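Local coordinates for transcription antitermination protein NusB (Thermotoga maritima, PDB 1TZV) that probably binds the boxA antiterminator RNA of ribosomal RNA operons and takes part in transcription antitermination, at residues A[76-88]-A[110-123]. Numbering follows the deposited sequence. Where two conformers were deposited one is given.
Sequences RLSVVDRNVLRLA and IAKRYGTENSGKFV
In the all-helical NusB fold, helix 79-94 packs against the end of helix 100-114 and the start of helix 117-134, which a short turn joins, running nearly antiparallel to 110-114 (166°) and at 34° to 117-123. V84 spreads its two methyls between both helices: CG2 lies 3.6 Å from CG2 of I110, while CG1, anti to the backbone N (chi1 164°), reaches CG1 of V123 at 4.0 Å. Short, branched valine suits an angle where two helices converge. V80 sets CG2 3.5 Å from CB of Y114, whose ring turns away toward F13 of helix 5-19. On the side of helix 117-134, F122 brings its CZ within 3.7 Å of CD2 of L77, its ring meeting L77 and, more loosely, L85 obliquely.

Between these patches sits D81, and water links it to both helices. One water donates to D81 OD1 (2.7 Å) and to the carbonyl O of A111; a second donates to D81 OD2 and to OG of S119, 2.6 Å from each. S119 also belongs to the capping box with T116 that starts helix 117-134. A short acid at this partly exposed edge of the apolar packing can probably keep its charge, since both oxygens accept from water.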
# COMPACT_ATOMS: atom_id res chain seq x y z
N ARG A 76 1.64 5.43 -15.62
CA ARG A 76 0.46 5.30 -16.47
C ARG A 76 -0.65 4.51 -15.83
O ARG A 76 -1.79 4.52 -16.29
CB ARG A 76 0.85 4.70 -17.82
CG ARG A 76 1.47 5.73 -18.78
CD ARG A 76 1.92 5.06 -20.07
NE ARG A 76 0.92 4.12 -20.55
CZ ARG A 76 1.17 2.83 -20.81
NH1 ARG A 76 2.39 2.34 -20.63
NH2 ARG A 76 0.19 2.04 -21.24
N LEU A 77 -0.33 3.78 -14.75
CA LEU A 77 -1.37 3.06 -14.04
C LEU A 77 -2.27 4.11 -13.37
O LEU A 77 -1.89 5.28 -13.24
CB LEU A 77 -0.77 2.18 -12.93
CG LEU A 77 0.10 1.00 -13.40
CD1 LEU A 77 0.74 0.33 -12.17
CD2 LEU A 77 -0.74 0.02 -14.19
N SER A 78 -3.44 3.67 -12.96
CA SER A 78 -4.36 4.56 -12.27
C SER A 78 -3.81 4.91 -10.90
O SER A 78 -2.93 4.22 -10.36
CB SER A 78 -5.71 3.90 -12.08
OG SER A 78 -5.61 2.87 -11.09
N VAL A 79 -4.32 6.00 -10.33
CA VAL A 79 -3.87 6.40 -9.01
C VAL A 79 -4.14 5.26 -8.01
O VAL A 79 -3.36 5.07 -7.07
CB VAL A 79 -4.58 7.71 -8.53
CG1 VAL A 79 -4.13 8.90 -9.39
CG2 VAL A 79 -6.10 7.55 -8.61
N VAL A 80 -5.21 4.50 -8.21
CA VAL A 80 -5.51 3.41 -7.31
C VAL A 80 -4.49 2.29 -7.43
O VAL A 80 -3.89 1.86 -6.42
CB VAL A 80 -6.89 2.81 -7.56
CG1 VAL A 80 -7.11 1.59 -6.65
CG2 VAL A 80 -7.97 3.87 -7.30
N ASP A 81 -4.24 1.79 -8.64
CA ASP A 81 -3.32 0.67 -8.78
C ASP A 81 -1.89 1.03 -8.40
O ASP A 81 -1.19 0.23 -7.77
CB ASP A 81 -3.40 0.13 -10.20
CG ASP A 81 -4.74 -0.52 -10.49
OD1 ASP A 81 -5.45 -0.87 -9.52
OD2 ASP A 81 -5.05 -0.68 -11.70
N ARG A 82 -1.42 2.21 -8.78
CA ARG A 82 -0.07 2.62 -8.43
C ARG A 82 0.12 2.66 -6.91
O ARG A 82 1.11 2.14 -6.36
CB ARG A 82 0.21 4.02 -9.03
CG ARG A 82 1.47 4.72 -8.46
CD ARG A 82 1.89 5.95 -9.29
NE ARG A 82 0.82 6.93 -9.41
CZ ARG A 82 0.03 7.04 -10.47
NH1 ARG A 82 -0.93 7.94 -10.47
NH2 ARG A 82 0.22 6.28 -11.55
N ASN A 83 -0.85 3.24 -6.22
CA ASN A 83 -0.71 3.35 -4.77
C ASN A 83 -1.00 2.07 -4.01
O ASN A 83 -0.42 1.84 -2.94
CB ASN A 83 -1.48 4.58 -4.30
CG ASN A 83 -0.82 5.85 -4.80
OD1 ASN A 83 -1.34 6.55 -5.71
ND2 ASN A 83 0.33 6.13 -4.29
N VAL A 84 -1.86 1.21 -4.54
CA VAL A 84 -2.07 -0.09 -3.91
C VAL A 84 -0.73 -0.85 -4.04
O VAL A 84 -0.29 -1.50 -3.08
CB VAL A 84 -3.19 -0.90 -4.60
CG1 VAL A 84 -3.12 -2.39 -4.17
CG2 VAL A 84 -4.54 -0.32 -4.20
N LEU A 85 -0.08 -0.79 -5.19
CA LEU A 85 1.20 -1.49 -5.34
C LEU A 85 2.25 -0.93 -4.40
O LEU A 85 3.02 -1.68 -3.79
CB LEU A 85 1.66 -1.45 -6.80
CG LEU A 85 0.82 -2.32 -7.75
CD1 LEU A 85 1.26 -2.07 -9.20
CD2 LEU A 85 0.96 -3.82 -7.41
N ARG A 86 2.32 0.39 -4.25
CA ARG A 86 3.29 0.99 -3.33
C ARG A 86 3.03 0.54 -1.89
O ARG A 86 3.96 0.13 -1.18
CB ARG A 86 3.21 2.53 -3.37
CG ARG A 86 3.80 3.14 -4.61
CD ARG A 86 3.35 4.57 -4.72
NE ARG A 86 4.22 5.31 -5.64
CZ ARG A 86 3.94 6.52 -6.12
NH1 ARG A 86 4.81 7.14 -6.91
NH2 ARG A 86 2.77 7.09 -5.85
N LEU A 87 1.78 0.62 -1.47
CA LEU A 87 1.38 0.24 -0.12
C LEU A 87 1.68 -1.23 0.19
O LEU A 87 2.26 -1.58 1.24
CB LEU A 87 -0.11 0.54 0.07
CG LEU A 87 -0.82 0.11 1.36
CD1 LEU A 87 -0.01 0.47 2.58
CD2 LEU A 87 -2.19 0.78 1.41
N ALA A 88 1.28 -2.11 -0.72
CA ALA A 88 1.51 -3.54 -0.55
C ALA A 88 3.00 -3.89 -0.58
O ALA A 88 3.43 -4.78 0.18
CB ALA A 88 0.77 -4.34 -1.65
N ILE A 110 -8.47 -3.76 -2.05
CA ILE A 110 -8.48 -2.32 -2.27
C ILE A 110 -8.54 -2.02 -3.76
O ILE A 110 -9.30 -1.14 -4.19
CB ILE A 110 -7.25 -1.64 -1.63
CG1 ILE A 110 -7.26 -1.87 -0.11
CG2 ILE A 110 -7.27 -0.12 -1.93
CD1 ILE A 110 -6.02 -1.29 0.62
N ALA A 111 -7.76 -2.72 -4.56
CA ALA A 111 -7.77 -2.50 -6.00
C ALA A 111 -9.15 -2.75 -6.58
O ALA A 111 -9.60 -1.99 -7.44
CB ALA A 111 -6.74 -3.39 -6.69
N LYS A 112 -9.84 -3.79 -6.12
CA LYS A 112 -11.18 -4.08 -6.63
C LYS A 112 -12.19 -3.05 -6.14
O LYS A 112 -13.11 -2.66 -6.88
CB LYS A 112 -11.61 -5.48 -6.19
CG LYS A 112 -10.88 -6.57 -6.93
CD LYS A 112 -11.40 -7.94 -6.52
CE LYS A 112 -10.76 -9.04 -7.35
NZ LYS A 112 -11.38 -10.36 -7.03
N ARG A 113 -12.01 -2.59 -4.91
CA ARG A 113 -12.87 -1.60 -4.27
C ARG A 113 -13.03 -0.36 -5.14
O ARG A 113 -14.17 0.11 -5.38
CB ARG A 113 -12.25 -1.20 -2.91
CG ARG A 113 -12.97 -0.16 -2.07
CD ARG A 113 -12.19 0.08 -0.77
NE ARG A 113 -12.79 1.13 0.06
CZ ARG A 113 -13.80 0.93 0.90
NH1 ARG A 113 -14.28 1.94 1.60
NH2 ARG A 113 -14.31 -0.29 1.05
N TYR A 114 -11.92 0.16 -5.63
CA TYR A 114 -11.92 1.38 -6.43
C TYR A 114 -11.69 1.16 -7.90
O TYR A 114 -11.60 2.13 -8.65
CB TYR A 114 -10.85 2.34 -5.93
CG TYR A 114 -10.96 2.68 -4.47
CD1 TYR A 114 -10.12 2.11 -3.53
CD2 TYR A 114 -11.92 3.58 -4.04
CE1 TYR A 114 -10.24 2.42 -2.19
CE2 TYR A 114 -12.05 3.91 -2.70
CZ TYR A 114 -11.21 3.32 -1.78
OH TYR A 114 -11.33 3.64 -0.45
N GLY A 115 -11.60 -0.11 -8.30
CA GLY A 115 -11.38 -0.43 -9.70
C GLY A 115 -12.36 -1.48 -10.16
O GLY A 115 -13.56 -1.40 -9.90
N THR A 116 -11.84 -2.48 -10.87
CA THR A 116 -12.65 -3.58 -11.41
C THR A 116 -12.00 -4.92 -11.06
O THR A 116 -10.92 -4.98 -10.47
CB THR A 116 -12.70 -3.55 -12.94
OG1 THR A 116 -11.39 -3.79 -13.46
CG2 THR A 116 -13.22 -2.19 -13.44
N GLU A 117 -12.67 -6.00 -11.46
CA GLU A 117 -12.13 -7.33 -11.22
C GLU A 117 -10.79 -7.43 -11.94
O GLU A 117 -9.85 -8.04 -11.42
CB GLU A 117 -13.09 -8.39 -11.77
CG GLU A 117 -12.74 -9.81 -11.37
CD GLU A 117 -13.58 -10.32 -10.22
OE1 GLU A 117 -14.34 -11.29 -10.42
OE2 GLU A 117 -13.49 -9.74 -9.11
N ASN A 118 -10.69 -6.81 -13.11
CA ASN A 118 -9.45 -6.83 -13.88
C ASN A 118 -8.33 -6.13 -13.11
O ASN A 118 -7.17 -6.55 -13.19
CB ASN A 118 -9.63 -6.19 -15.25
CG ASN A 118 -10.45 -7.06 -16.19
OD1 ASN A 118 -10.79 -6.64 -17.30
ND2 ASN A 118 -10.77 -8.27 -15.76
N SER A 119 -8.65 -5.05 -12.39
CA SER A 119 -7.65 -4.33 -11.57
C SER A 119 -7.10 -5.29 -10.53
O SER A 119 -5.88 -5.37 -10.30
CB SER A 119 -8.28 -3.18 -10.76
OG SER A 119 -9.04 -2.32 -11.58
N GLY A 120 -8.01 -5.98 -9.86
CA GLY A 120 -7.62 -6.93 -8.84
C GLY A 120 -6.70 -7.98 -9.41
O GLY A 120 -5.67 -8.28 -8.81
N LYS A 121 -7.06 -8.55 -10.55
CA LYS A 121 -6.21 -9.57 -11.14
C LYS A 121 -4.85 -9.02 -11.52
O LYS A 121 -3.82 -9.67 -11.31
CB LYS A 121 -6.91 -10.19 -12.36
CG LYS A 121 -8.16 -10.97 -12.01
CD LYS A 121 -8.80 -11.55 -13.25
CE LYS A 121 -10.08 -12.31 -12.91
NZ LYS A 121 -10.70 -12.91 -14.12
N PHE A 122 -4.82 -7.81 -12.08
CA PHE A 122 -3.56 -7.21 -12.46
C PHE A 122 -2.64 -7.04 -11.24
O PHE A 122 -1.46 -7.42 -11.28
CB PHE A 122 -3.81 -5.85 -13.09
CG PHE A 122 -2.57 -5.06 -13.30
CD1 PHE A 122 -1.72 -5.35 -14.36
CD2 PHE A 122 -2.23 -4.04 -12.42
CE1 PHE A 122 -0.55 -4.63 -14.55
CE2 PHE A 122 -1.06 -3.31 -12.59
CZ PHE A 122 -0.22 -3.61 -13.67
N VAL A 123 -3.20 -6.46 -10.19
CA VAL A 123 -2.47 -6.24 -8.95
C VAL A 123 -1.98 -7.57 -8.38
O VAL A 123 -0.82 -7.69 -7.96
CB VAL A 123 -3.37 -5.54 -7.90
CG1 VAL A 123 -2.73 -5.59 -6.52
CG2 VAL A 123 -3.63 -4.10 -8.31
O HOH W 1 -8.04 -0.35 -9.12
O HOH W 2 -7.48 -0.51 -12.57